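Local coordinates for protein aminoglycoside N(3)-acetyltransferase (Enterobacter cloacae, PDB 6NP3) that transfers an acetyl group from acetyl-CoA to the 3-amino group of 2-deoxystreptamine antibiotics such as gentamicin, probably making its host resistant to them, at residues H135-A140 / M189-E194; M121-P126 / W130-H135; V27-V32 / D37-L42; R10-L15 / V43-E48. All coordinates share one frame; numbering follows the deposited sequence.

Interaction 1: H135-A140 / M189-E194; sequences HEMGAA and MPLLRE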
loop_
_atom_site.group_PDB
_atom_site.type_symbol
_atom_site.label_atom_id
_atom_site.label_comp_id
_atom_site.label_asym_id
_atom_site.label_seq_id
_atom_site.Cartn_x
_atom_site.Cartn_y
_atom_site.Cartn_z
ATOM N N HIS A 135 -7.006 9.683 -7.607
ATOM C CA HIS A 135 -6.528 8.310 -7.729
ATOM C C HIS A 135 -7.332 7.665 -8.863
ATOM O O HIS A 135 -8.333 6.971 -8.652
ATOM C CB HIS A 135 -6.630 7.517 -6.444
ATOM C CG HIS A 135 -5.768 6.318 -6.457
ATOM N ND1 HIS A 135 -5.725 5.436 -5.406
ATOM C CD2 HIS A 135 -4.857 5.887 -7.363
ATOM C CE1 HIS A 135 -4.829 4.504 -5.667
ATOM N NE2 HIS A 135 -4.303 4.741 -6.858
ATOM N N GLU A 136 -6.841 7.825 -10.074
ATOM C CA GLU A 136 -7.601 7.469 -11.265
ATOM C C GLU A 136 -7.222 6.096 -11.783
ATOM O O GLU A 136 -6.093 5.626 -11.618
ATOM C CB GLU A 136 -7.400 8.535 -12.351
ATOM C CG GLU A 136 -8.082 9.842 -11.929
ATOM C CD GLU A 136 -7.639 11.061 -12.709
ATOM O OE1 GLU A 136 -6.841 10.918 -13.650
ATOM O OE2 GLU A 136 -8.091 12.173 -12.367
ATOM N N MET A 137 -8.192 5.464 -12.426
ATOM C CA MET A 137 -7.901 4.260 -13.178
ATOM C C MET A 137 -6.781 4.552 -14.163
ATOM O O MET A 137 -6.754 5.593 -14.823
ATOM C CB MET A 137 -9.170 3.775 -13.882
ATOM C CG MET A 137 -10.199 3.270 -12.880
ATOM S SD MET A 137 -9.833 1.611 -12.261
ATOM C CE MET A 137 -10.390 0.662 -13.648
ATOM N N GLY A 138 -5.824 3.644 -14.223
ATOM C CA GLY A 138 -4.658 3.832 -15.043
ATOM C C GLY A 138 -3.472 4.415 -14.310
ATOM O O GLY A 138 -2.390 4.512 -14.906
ATOM N N ALA A 139 -3.648 4.798 -13.044
ATOM C CA ALA A 139 -2.608 5.389 -12.215
ATOM C C ALA A 139 -2.640 4.736 -10.835
ATOM O O ALA A 139 -2.816 5.380 -9.802
ATOM C CB ALA A 139 -2.779 6.903 -12.103
ATOM N N ALA A 140 -2.415 3.427 -10.797
ATOM C CA ALA A 140 -2.596 2.701 -9.547
ATOM C C ALA A 140 -1.533 3.060 -8.513
ATOM O O ALA A 140 -1.864 3.448 -7.384
ATOM C CB ALA A 140 -2.624 1.204 -9.807
ATOM N N MET A 189 -13.227 -2.007 -13.396
ATOM C CA MET A 189 -13.738 -1.761 -12.064
ATOM C C MET A 189 -15.060 -1.016 -12.140
ATOM O O MET A 189 -15.231 -0.125 -12.978
ATOM C CB MET A 189 -12.746 -0.913 -11.253
ATOM C CG MET A 189 -11.409 -1.598 -10.983
ATOM S SD MET A 189 -11.578 -2.888 -9.728
ATOM C CE MET A 189 -10.701 -4.264 -10.533
ATOM N N PRO A 190 -15.978 -1.303 -11.218
ATOM C CA PRO A 190 -17.260 -0.586 -11.180
ATOM C C PRO A 190 -17.188 0.572 -10.200
ATOM O O PRO A 190 -16.985 0.363 -8.993
ATOM C CB PRO A 190 -18.234 -1.679 -10.723
ATOM C CG PRO A 190 -17.414 -2.547 -9.817
ATOM C CD PRO A 190 -15.946 -2.420 -10.260
ATOM N N LEU A 191 -17.277 1.793 -10.721
ATOM C CA LEU A 191 -17.152 3.001 -9.912
ATOM C C LEU A 191 -18.527 3.618 -9.695
ATOM O O LEU A 191 -19.474 3.341 -10.435
ATOM C CB LEU A 191 -16.274 4.039 -10.614
ATOM C CG LEU A 191 -14.896 3.660 -11.119
ATOM C CD1 LEU A 191 -14.190 4.888 -11.691
ATOM C CD2 LEU A 191 -14.078 3.048 -10.020
ATOM N N LEU A 192 -18.620 4.496 -8.698
ATOM C CA LEU A 192 -19.790 5.351 -8.523
ATOM C C LEU A 192 -19.479 6.715 -9.124
ATOM O O LEU A 192 -18.452 7.321 -8.800
ATOM C CB LEU A 192 -20.156 5.523 -7.048
ATOM C CG LEU A 192 -20.871 4.349 -6.387
ATOM C CD1 LEU A 192 -21.026 4.626 -4.899
ATOM C CD2 LEU A 192 -22.211 4.075 -7.041
ATOM N N ARG A 193 -20.352 7.183 -10.010
ATOM C CA ARG A 193 -20.242 8.510 -10.604
ATOM C C ARG A 193 -21.626 9.144 -10.548
ATOM O O ARG A 193 -22.546 8.708 -11.250
ATOM C CB ARG A 193 -19.709 8.416 -12.034
ATOM C CG ARG A 193 -18.200 8.151 -12.071
ATOM C CD ARG A 193 -17.634 8.040 -13.485
ATOM N NE ARG A 193 -16.186 7.834 -13.460
ATOM C CZ ARG A 193 -15.448 7.558 -14.529
ATOM N NH1 ARG A 193 -16.012 7.440 -15.719
ATOM N NH2 ARG A 193 -14.139 7.393 -14.408
ATOM N N GLU A 194 -21.780 10.142 -9.683
ATOM C CA GLU A 194 -23.075 10.773 -9.452
ATOM C C GLU A 194 -24.128 9.729 -9.074
ATOM O O GLU A 194 -25.249 9.719 -9.590
ATOM C CB GLU A 194 -23.503 11.604 -10.665
ATOM C CG GLU A 194 -22.684 12.878 -10.883
ATOM C CD GLU A 194 -22.890 13.522 -12.248
ATOM O OE1 GLU A 194 -22.066 14.384 -12.624
ATOM O OE2 GLU A 194 -23.864 13.175 -12.946
#
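Met137 and Met189 make a small apolar contact, partly buried, between a loop and a strand: a turn in the loop between helices 128-132 and 146-151 meets strand 184-193, one half of the two-stranded antiparallel hairpin with 196-205. The two methionine side chains cross at about a right angle. The methyl end of Met137 does the touching, its CE lying 3.6 Å from CG of Met189, and SD of Met137 follows at 3.8 Å from the same CG. Met189 offers only the root of its chain, which bends at chi2 (-74°) and again at chi3, carrying its end away from the loop. Leu191, two residues along the same face of the strand, adds a looser touch, its CD1 4.5 Å from CG of Met137. Thr202 of the partner strand also packs on Met137, and Pro117 on Leu191.

Glu136 to Ala139 form a type II turn, closed by Ala139 N to Glu136 O at 2.9 Å, with Met137 at its second position, from where its side chain projects toward the strand. Gly138 takes the third position at phi 95°, where a CB would press on the preceding carbonyl. His135 braces the turn: its NE2 donates to Ala140 O at 2.8 Å, while its ND1 bonds Ser114 OG, so both ring nitrogens are engaged. A long unbranched chain lets Met137 reach the strand and end in a slim methyl against Met189 CB and CG. Since only dispersion forces join the two segments, the contact imposes little directionality, and the loop's shape probably owes more to its polar bonds, those within the turn and those to Ser114 and to Asp204 of strand 196-205.

Interaction 2: M121-P126 / W130-H135; sequences MAAIGP and WLVAPH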
loop_
_atom_site.group_PDB
_atom_site.type_symbol
_atom_site.label_atom_id
_atom_site.label_comp_id
_atom_site.label_asym_id
_atom_site.label_seq_id
_atom_site.Cartn_x
_atom_site.Cartn_y
_atom_site.Cartn_z
ATOM N N MET A 121 -6.408 3.394 -1.406
ATOM C CA MET A 121 -5.543 3.839 -0.325
ATOM C C MET A 121 -6.349 4.604 0.719
ATOM O O MET A 121 -7.200 5.431 0.373
ATOM C CB MET A 121 -4.478 4.793 -0.886
ATOM C CG MET A 121 -3.604 4.218 -1.976
ATOM S SD MET A 121 -2.298 3.199 -1.327
ATOM C CE MET A 121 -1.739 2.408 -2.826
ATOM N N ALA A 122 -6.021 4.384 1.992
ATOM C CA ALA A 122 -6.689 5.035 3.107
ATOM C C ALA A 122 -5.690 5.951 3.787
ATOM O O ALA A 122 -4.532 5.578 3.944
ATOM C CB ALA A 122 -7.184 3.986 4.093
ATOM N N ALA A 123 -6.137 7.143 4.189
ATOM C CA ALA A 123 -5.258 8.067 4.873
ATOM C C ALA A 123 -5.945 8.721 6.050
ATOM O O ALA A 123 -7.111 9.129 5.968
ATOM C CB ALA A 123 -4.761 9.176 3.951
ATOM N N ILE A 124 -5.168 8.891 7.111
ATOM C CA ILE A 124 -5.599 9.561 8.333
ATOM C C ILE A 124 -4.611 10.688 8.600
ATOM O O ILE A 124 -3.395 10.456 8.618
ATOM C CB ILE A 124 -5.600 8.593 9.531
ATOM C CG1 ILE A 124 -6.625 7.481 9.323
ATOM C CG2 ILE A 124 -5.916 9.337 10.822
ATOM C CD1 ILE A 124 -6.447 6.291 10.174
ATOM N N GLY A 125 -5.120 11.887 8.857
ATOM C CA GLY A 125 -4.307 13.010 9.271
ATOM C C GLY A 125 -4.640 14.257 8.489
ATOM O O GLY A 125 -5.479 14.241 7.577
ATOM N N PRO A 126 -4.000 15.373 8.830
ATOM C CA PRO A 126 -4.387 16.648 8.213
ATOM C C PRO A 126 -4.218 16.688 6.716
ATOM O O PRO A 126 -4.883 17.483 6.045
ATOM C CB PRO A 126 -3.503 17.678 8.922
ATOM C CG PRO A 126 -3.185 17.051 10.242
ATOM C CD PRO A 126 -3.040 15.557 9.926
ATOM N N TRP A 130 -5.427 15.521 0.535
ATOM C CA TRP A 130 -4.412 15.730 -0.490
ATOM C C TRP A 130 -3.741 14.421 -0.877
ATOM O O TRP A 130 -3.428 14.206 -2.050
ATOM C CB TRP A 130 -3.389 16.727 0.050
ATOM C CG TRP A 130 -2.214 16.958 -0.826
ATOM C CD1 TRP A 130 -2.143 17.817 -1.875
ATOM C CD2 TRP A 130 -0.934 16.336 -0.738
ATOM N NE1 TRP A 130 -0.918 17.739 -2.472
ATOM C CE2 TRP A 130 -0.154 16.839 -1.787
ATOM C CE3 TRP A 130 -0.382 15.376 0.103
ATOM C CZ2 TRP A 130 1.156 16.455 -1.980
ATOM C CZ3 TRP A 130 0.936 15.014 -0.090
ATOM C CH2 TRP A 130 1.685 15.556 -1.108
ATOM N N LEU A 131 -3.545 13.517 0.084
ATOM C CA LEU A 131 -2.952 12.225 -0.235
ATOM C C LEU A 131 -3.856 11.388 -1.130
ATOM O O LEU A 131 -3.373 10.758 -2.070
ATOM C CB LEU A 131 -2.635 11.426 1.027
ATOM C CG LEU A 131 -1.416 11.934 1.784
ATOM C CD1 LEU A 131 -1.429 11.383 3.203
ATOM C CD2 LEU A 131 -0.139 11.559 1.087
ATOM N N VAL A 132 -5.156 11.318 -0.839
ATOM C CA VAL A 132 -5.948 10.273 -1.470
ATOM C C VAL A 132 -6.528 10.625 -2.830
ATOM O O VAL A 132 -7.019 9.721 -3.520
ATOM C CB VAL A 132 -7.101 9.736 -0.601
ATOM C CG1 VAL A 132 -6.581 9.138 0.704
ATOM C CG2 VAL A 132 -8.162 10.806 -0.326
ATOM N N ALA A 133 -6.494 11.889 -3.253
ATOM C CA ALA A 133 -7.095 12.273 -4.536
ATOM C C ALA A 133 -6.143 13.195 -5.276
ATOM O O ALA A 133 -5.535 14.076 -4.649
ATOM C CB ALA A 133 -8.427 13.002 -4.308
ATOM N N PRO A 134 -6.004 13.039 -6.599
ATOM C CA PRO A 134 -6.719 12.072 -7.430
ATOM C C PRO A 134 -6.162 10.652 -7.293
ATOM O O PRO A 134 -4.995 10.433 -6.952
ATOM C CB PRO A 134 -6.469 12.594 -8.844
ATOM C CG PRO A 134 -5.111 13.278 -8.756
ATOM C CD PRO A 134 -5.141 13.938 -7.392
ATOM N N HIS A 135 -7.006 9.683 -7.607
ATOM C CA HIS A 135 -6.528 8.310 -7.729
ATOM C C HIS A 135 -7.332 7.665 -8.863
ATOM O O HIS A 135 -8.333 6.971 -8.652
ATOM C CB HIS A 135 -6.630 7.517 -6.444
ATOM C CG HIS A 135 -5.768 6.318 -6.457
ATOM N ND1 HIS A 135 -5.725 5.436 -5.406
ATOM C CD2 HIS A 135 -4.857 5.887 -7.363
ATOM C CE1 HIS A 135 -4.829 4.504 -5.667
ATOM N NE2 HIS A 135 -4.303 4.741 -6.858
HETATM O O HOH W 1 -5.395 17.587 2.727
#
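The imidazole of His135 meets Met121 obliquely, with its CE1 3.9 Å from CG of the methionine, and the two side chains cross at about a right angle. The ring of His116 also packs on this imidazole, the planes about 40° apart. The placement of His135 follows from chi1 -162°, which sets CG opposite the backbone N. Met121 has two deposited conformers, so the fine detail of this touch is less certain. Ser114 links the two residues, since its OG bonds both ND1 of His135 and N of Met121. The other flat group, the indole of Trp130, turns away from the strand to meet His153 edge-to-face.

Aliphatic groups fill the rest. Ala123 CB touches both Val132 CG1, at 3.7 Å, and Leu131 CD1, at 4.1 Å; its smallness lets the helix end come close to the strand. The same Val132 CG1 lies 3.8 Å from Met121 O. At the connecting turn a water accepts from Trp130 N at 3.0 Å and donates weakly to Pro126 O. Beyond the helix, a cis peptide precedes Pro134, and Arg149 bonds the carbonyls of both Leu131 and Pro134.

The arrangement is a strand–turn–helix unit, in which helix 128-132 folds back over strand 121-124 of the mixed sheet. Asp127, a magnesium ligand in another structure of this protein, lies in the intervening turn, and Met121 approaches Thr168 of the acetyl-CoA site.

Interaction 3: V27-V32 / D37-L42; sequences VSLRAV and DGPQTL
Leu42 and Pro39, near the start of helix 39-50, pack against the end of strand 22-27 and the short helix 29-32. The setting is a beta-alpha-beta crossover, for helix 39-50 carries the chain from strand 22-27 to the neighbouring parallel strand 55-59.

The contacts between the segments are apolar. Leu42 is extended from its helix, CG opposite the backbone N at chi1 180°, which delivers CD2 into the angle formed by strand and short helix. There CD2 of Leu42 meets CG1 of Val27 tip to tip at 3.8 Å, and CD2 of Leu29 and CG2 of Val32 each lie a looser 4.3 Å from that Leu42 methyl. A leucine suits this position because its length carries one methyl, CD2, far enough to touch three neighbours. Ile101 of helix 101-106 packs on both Val27 and Leu42, extending the cluster.

The polar bonds instead shape each segment separately. Ser28 is the N-cap of helix 29-32, its OG accepting weakly from Ala31 N. Across the loop, Thr41 OG1 accepts from Asp37 N at 2.8 Å, drawing the turn against the first coil of helix 39-50. Gly38 between them has phi 73°, and a CB there would run into CD of Pro39. Proline fits the first turn of a helix, where its nitrogen needs no carbonyl partner.

Residues Val27 to Arg30 bind CoA and acetyl-CoA in other structures of this protein, so Val27 and Leu29 belong to both packing and cofactor site, and the contact probably helps to position that part of the site. Leu29 and Pro39 cross at about a right angle, and CD1 of Leu29 stands 3.8 Å from CG of Pro39.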
loop_
_atom_site.group_PDB
_atom_site.type_symbol
_atom_site.label_atom_id
_atom_site.label_comp_id
_atom_site.label_asym_id
_atom_site.label_seq_id
_atom_site.Cartn_x
_atom_site.Cartn_y
_atom_site.Cartn_z
ATOM N N VAL A 27 1.926 -4.533 7.986
ATOM C CA VAL A 27 1.888 -5.187 9.296
ATOM C C VAL A 27 1.541 -6.667 9.171
ATOM O O VAL A 27 0.563 -7.033 8.509
ATOM C CB VAL A 27 0.858 -4.504 10.219
ATOM C CG1 VAL A 27 0.832 -5.152 11.610
ATOM C CG2 VAL A 27 1.111 -3.016 10.297
ATOM N N SER A 28 2.311 -7.505 9.859
ATOM C CA SER A 28 1.915 -8.877 10.164
ATOM C C SER A 28 1.424 -8.930 11.614
ATOM O O SER A 28 2.222 -8.894 12.558
ATOM C CB SER A 28 3.097 -9.820 9.980
ATOM O OG SER A 28 2.790 -11.094 10.544
ATOM N N LEU A 29 0.109 -9.030 11.799
ATOM C CA LEU A 29 -0.422 -9.051 13.160
ATOM C C LEU A 29 -0.018 -10.315 13.912
ATOM O O LEU A 29 0.117 -10.280 15.140
ATOM C CB LEU A 29 -1.936 -8.863 13.147
ATOM C CG LEU A 29 -2.403 -7.447 12.790
ATOM C CD1 LEU A 29 -3.888 -7.409 12.488
ATOM C CD2 LEU A 29 -2.064 -6.454 13.909
ATOM N N ARG A 30 0.198 -11.427 13.204
ATOM C CA ARG A 30 0.680 -12.646 13.854
ATOM C C ARG A 30 2.053 -12.425 14.477
ATOM O O ARG A 30 2.341 -12.933 15.568
ATOM C CB ARG A 30 0.723 -13.787 12.830
ATOM C CG ARG A 30 0.797 -15.195 13.430
ATOM C CD ARG A 30 0.601 -16.312 12.395
ATOM N NE ARG A 30 -0.086 -15.887 11.175
ATOM C CZ ARG A 30 -1.405 -15.792 11.037
ATOM N NH1 ARG A 30 -2.211 -16.084 12.048
ATOM N NH2 ARG A 30 -1.916 -15.392 9.881
ATOM N N ALA A 31 2.914 -11.664 13.802
ATOM C CA ALA A 31 4.231 -11.390 14.351
ATOM C C ALA A 31 4.155 -10.427 15.530
ATOM O O ALA A 31 4.950 -10.532 16.473
ATOM C CB ALA A 31 5.129 -10.781 13.283
ATOM N N VAL A 32 3.202 -9.494 15.503
ATOM C CA VAL A 32 3.072 -8.528 16.591
ATOM C C VAL A 32 2.683 -9.222 17.891
ATOM O O VAL A 32 3.194 -8.886 18.969
ATOM C CB VAL A 32 2.064 -7.430 16.204
ATOM C CG1 VAL A 32 1.725 -6.562 17.407
ATOM C CG2 VAL A 32 2.610 -6.591 15.057
ATOM N N ASP A 37 -6.319 -4.509 23.120
ATOM C CA ASP A 37 -7.670 -4.391 22.577
ATOM C C ASP A 37 -7.712 -4.781 21.110
ATOM O O ASP A 37 -8.464 -4.218 20.306
ATOM C CB ASP A 37 -8.214 -2.986 22.776
ATOM C CG ASP A 37 -8.438 -2.666 24.221
ATOM O OD1 ASP A 37 -9.206 -3.403 24.865
ATOM O OD2 ASP A 37 -7.819 -1.709 24.720
ATOM N N GLY A 38 -6.916 -5.773 20.754
ATOM C CA GLY A 38 -6.863 -6.241 19.397
ATOM C C GLY A 38 -6.150 -5.271 18.480
ATOM O O GLY A 38 -5.444 -4.364 18.930
ATOM N N PRO A 39 -6.320 -5.453 17.168
ATOM C CA PRO A 39 -5.599 -4.600 16.203
ATOM C C PRO A 39 -5.793 -3.114 16.404
ATOM O O PRO A 39 -4.877 -2.333 16.102
ATOM C CB PRO A 39 -6.152 -5.063 14.851
ATOM C CG PRO A 39 -6.490 -6.523 15.083
ATOM C CD PRO A 39 -7.038 -6.558 16.500
ATOM N N GLN A 40 -6.944 -2.698 16.931
ATOM C CA GLN A 40 -7.156 -1.272 17.158
ATOM C C GLN A 40 -6.073 -0.682 18.053
ATOM O O GLN A 40 -5.772 0.511 17.958
ATOM C CB GLN A 40 -8.512 -1.028 17.817
ATOM C CG GLN A 40 -8.839 0.451 17.912
ATOM C CD GLN A 40 -9.067 1.055 16.536
ATOM O OE1 GLN A 40 -9.716 0.451 15.675
ATOM N NE2 GLN A 40 -8.542 2.248 16.321
ATOM N N THR A 41 -5.524 -1.487 18.970
ATOM C CA THR A 41 -4.450 -1.004 19.841
ATOM C C THR A 41 -3.273 -0.481 19.028
ATOM O O THR A 41 -2.706 0.574 19.335
ATOM C CB THR A 41 -4.002 -2.122 20.789
ATOM O OG1 THR A 41 -5.126 -2.528 21.582
ATOM C CG2 THR A 41 -2.863 -1.664 21.699
ATOM N N LEU A 42 -2.895 -1.207 17.981
ATOM C CA LEU A 42 -1.794 -0.769 17.138
ATOM C C LEU A 42 -2.183 0.396 16.248
ATOM O O LEU A 42 -1.360 1.288 16.034
ATOM C CB LEU A 42 -1.287 -1.944 16.322
ATOM C CG LEU A 42 -0.131 -1.638 15.375
ATOM C CD1 LEU A 42 1.047 -1.025 16.036
ATOM C CD2 LEU A 42 0.283 -2.955 14.692
#

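Interaction 4: R10-L15 / V43-E48; sequences RQLRDL and VDALIE
Helices 10-15 and 43-48 cross at -48°, their axes 9.9 Å apart at closest approach, and Leu12 and Leu46 have the nearest CA atoms. Leu12 carries the contact. CD1 of Leu12 lies 4.0 Å from CD2 of Leu46 and 4.2 Å from CB of Ala45, and also 3.9 Å from Ala45 O. The two leucines cross at about a right angle; the CB of Leu46 points away from the other helix, but the end of its chain comes nearer and meets Leu12. Alanine suits position 45 because its short side chain lets the leucine methyl settle against the helix backbone. Leu158 of strand 156-160 packs on both leucines and places the pair over the central sheet.

At the more exposed margin, Arg13, modelled in two conformers, extends toward the end of the other helix. In the conformer described, NH2 of Arg13 stands 3.8 Å from Glu48 O, a less certain approach rather than a bond. The polar partners of the guanidinium are carbonyls: NH1 bonds Ala49 O and Val17 O, so the arginine links the last turn of helix 39-50 with the chain following helix 5-15. The opposite charges remain apart, Arg13 NH2 to Glu48 OE1 being 7.0 Å.

Here the N-terminal helix 5-15 packs beside the crossover helix 39-50 on one face of the mixed sheet, the layered helix-on-sheet arrangement of an alpha/beta fold.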
loop_
_atom_site.group_PDB
_atom_site.type_symbol
_atom_site.label_atom_id
_atom_site.label_comp_id
_atom_site.label_asym_id
_atom_site.label_seq_id
_atom_site.Cartn_x
_atom_site.Cartn_y
_atom_site.Cartn_z
ATOM N N ARG A 10 6.001 3.738 22.683
ATOM C CA ARG A 10 7.400 3.913 23.040
ATOM C C ARG A 10 8.294 3.127 22.094
ATOM O O ARG A 10 9.380 3.588 21.739
ATOM C CB ARG A 10 7.652 3.517 24.498
ATOM C CG ARG A 10 6.770 4.247 25.506
ATOM C CD ARG A 10 6.774 5.757 25.317
ATOM N NE ARG A 10 8.056 6.383 25.641
ATOM C CZ ARG A 10 8.375 7.633 25.331
ATOM N NH1 ARG A 10 7.513 8.399 24.678
ATOM N NH2 ARG A 10 9.562 8.115 25.663
ATOM N N GLN A 11 7.872 1.920 21.702
ATOM C CA GLN A 11 8.637 1.159 20.716
ATOM C C GLN A 11 8.716 1.877 19.367
ATOM O O GLN A 11 9.767 1.859 18.712
ATOM C CB GLN A 11 8.006 -0.214 20.518
ATOM C CG GLN A 11 8.223 -1.188 21.646
ATOM C CD GLN A 11 7.446 -2.455 21.454
ATOM O OE1 GLN A 11 6.326 -2.430 20.985
ATOM N NE2 GLN A 11 8.047 -3.583 21.801
ATOM N N LEU A 12 7.616 2.492 18.925
ATOM C CA LEU A 12 7.631 3.232 17.669
ATOM C C LEU A 12 8.567 4.424 17.753
ATOM O O LEU A 12 9.310 4.719 16.806
ATOM C CB LEU A 12 6.210 3.648 17.314
ATOM C CG LEU A 12 5.283 2.502 16.892
ATOM C CD1 LEU A 12 3.827 2.908 16.933
ATOM C CD2 LEU A 12 5.657 2.023 15.503
ATOM N N ARG A 13 8.578 5.105 18.903
ATOM C CA ARG A 13 9.513 6.206 19.087
ATOM C C ARG A 13 10.944 5.696 19.033
ATOM O O ARG A 13 11.815 6.321 18.414
ATOM C CB ARG A 13 9.224 6.907 20.414
ATOM C CG ARG A 13 7.914 7.684 20.452
ATOM C CD ARG A 13 8.171 9.178 20.266
ATOM N NE ARG A 13 6.957 9.991 20.223
ATOM C CZ ARG A 13 6.208 10.151 19.135
ATOM N NH1 ARG A 13 6.532 9.543 18.000
ATOM N NH2 ARG A 13 5.133 10.924 19.189
ATOM N N ASP A 14 11.210 4.564 19.692
ATOM C CA ASP A 14 12.563 4.015 19.677
ATOM C C ASP A 14 13.008 3.709 18.254
ATOM O O ASP A 14 14.185 3.859 17.921
ATOM C CB ASP A 14 12.647 2.703 20.457
ATOM C CG ASP A 14 12.581 2.874 21.941
ATOM O OD1 ASP A 14 12.801 3.992 22.424
ATOM O OD2 ASP A 14 12.319 1.857 22.610
ATOM N N LEU A 15 12.084 3.270 17.405
ATOM C CA LEU A 15 12.415 2.918 16.034
ATOM C C LEU A 15 12.659 4.141 15.169
ATOM O O LEU A 15 13.267 4.029 14.097
ATOM C CB LEU A 15 11.243 2.125 15.479
ATOM C CG LEU A 15 11.471 1.411 14.160
ATOM C CD1 LEU A 15 12.485 0.298 14.315
ATOM C CD2 LEU A 15 10.147 0.876 13.643
ATOM N N VAL A 43 -3.406 0.422 15.720
ATOM C CA VAL A 43 -3.859 1.606 14.990
ATOM C C VAL A 43 -3.770 2.843 15.886
ATOM O O VAL A 43 -3.256 3.897 15.484
ATOM C CB VAL A 43 -5.289 1.388 14.460
ATOM C CG1 VAL A 43 -5.830 2.646 13.834
ATOM C CG2 VAL A 43 -5.329 0.268 13.472
ATOM N N ASP A 44 -4.296 2.742 17.116
ATOM C CA ASP A 44 -4.236 3.868 18.047
ATOM C C ASP A 44 -2.801 4.268 18.334
ATOM O O ASP A 44 -2.485 5.457 18.455
ATOM C CB ASP A 44 -4.948 3.532 19.364
ATOM C CG ASP A 44 -6.439 3.332 19.201
ATOM O OD1 ASP A 44 -7.037 3.835 18.228
ATOM O OD2 ASP A 44 -7.038 2.694 20.094
ATOM N N ALA A 45 -1.920 3.288 18.491
ATOM C CA ALA A 45 -0.525 3.601 18.768
ATOM C C ALA A 45 0.129 4.323 17.590
ATOM O O ALA A 45 0.899 5.267 17.792
ATOM C CB ALA A 45 0.234 2.312 19.063
ATOM N N LEU A 46 -0.153 3.889 16.359
ATOM C CA LEU A 46 0.400 4.562 15.186
ATOM C C LEU A 46 -0.060 6.011 15.106
ATOM O O LEU A 46 0.735 6.915 14.816
ATOM C CB LEU A 46 -0.011 3.808 13.921
ATOM C CG LEU A 46 0.523 2.391 13.722
ATOM C CD1 LEU A 46 -0.213 1.683 12.612
ATOM C CD2 LEU A 46 2.016 2.482 13.432
ATOM N N ILE A 47 -1.350 6.240 15.338
ATOM C CA ILE A 47 -1.902 7.582 15.301
ATOM C C ILE A 47 -1.274 8.446 16.378
ATOM O O ILE A 47 -0.933 9.608 16.135
ATOM C CB ILE A 47 -3.433 7.497 15.426
ATOM C CG1 ILE A 47 -4.015 6.831 14.179
ATOM C CG2 ILE A 47 -4.050 8.861 15.661
ATOM C CD1 ILE A 47 -5.477 6.498 14.286
ATOM N N GLU A 48 -1.089 7.895 17.572
ATOM C CA GLU A 48 -0.469 8.666 18.637
ATOM C C GLU A 48 0.994 8.964 18.322
ATOM O O GLU A 48 1.493 10.060 18.592
ATOM C CB GLU A 48 -0.584 7.882 19.939
ATOM C CG GLU A 48 -0.013 8.626 21.111
ATOM C CD GLU A 48 -0.449 8.059 22.441
ATOM O OE1 GLU A 48 0.405 7.961 23.337
ATOM O OE2 GLU A 48 -1.636 7.717 22.577
#

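In the fold
Interactions 3 and 4 use successive parts of helix 39-50: its first turn faces the cofactor-binding end of strand 22-27, while its next turns receive the N-terminal helix. Interactions 1 and 2 likewise follow one another and share His135. Interaction 2, nearest the chain's centre, is buried throughout and joins small aliphatic groups and a histidine ring; interaction 4 is mostly buried, leucines and alanine with an exposed arginine margin. Interactions 1 and 3 are partly buried, one resting on crossed methionines, the other on a leucine methyl within a cluster. Ile124 of interaction 2 touches Ile47 of interaction 4, whereas interaction 1, on the two-stranded hairpin, lies across the centre from interactions 3 and 4.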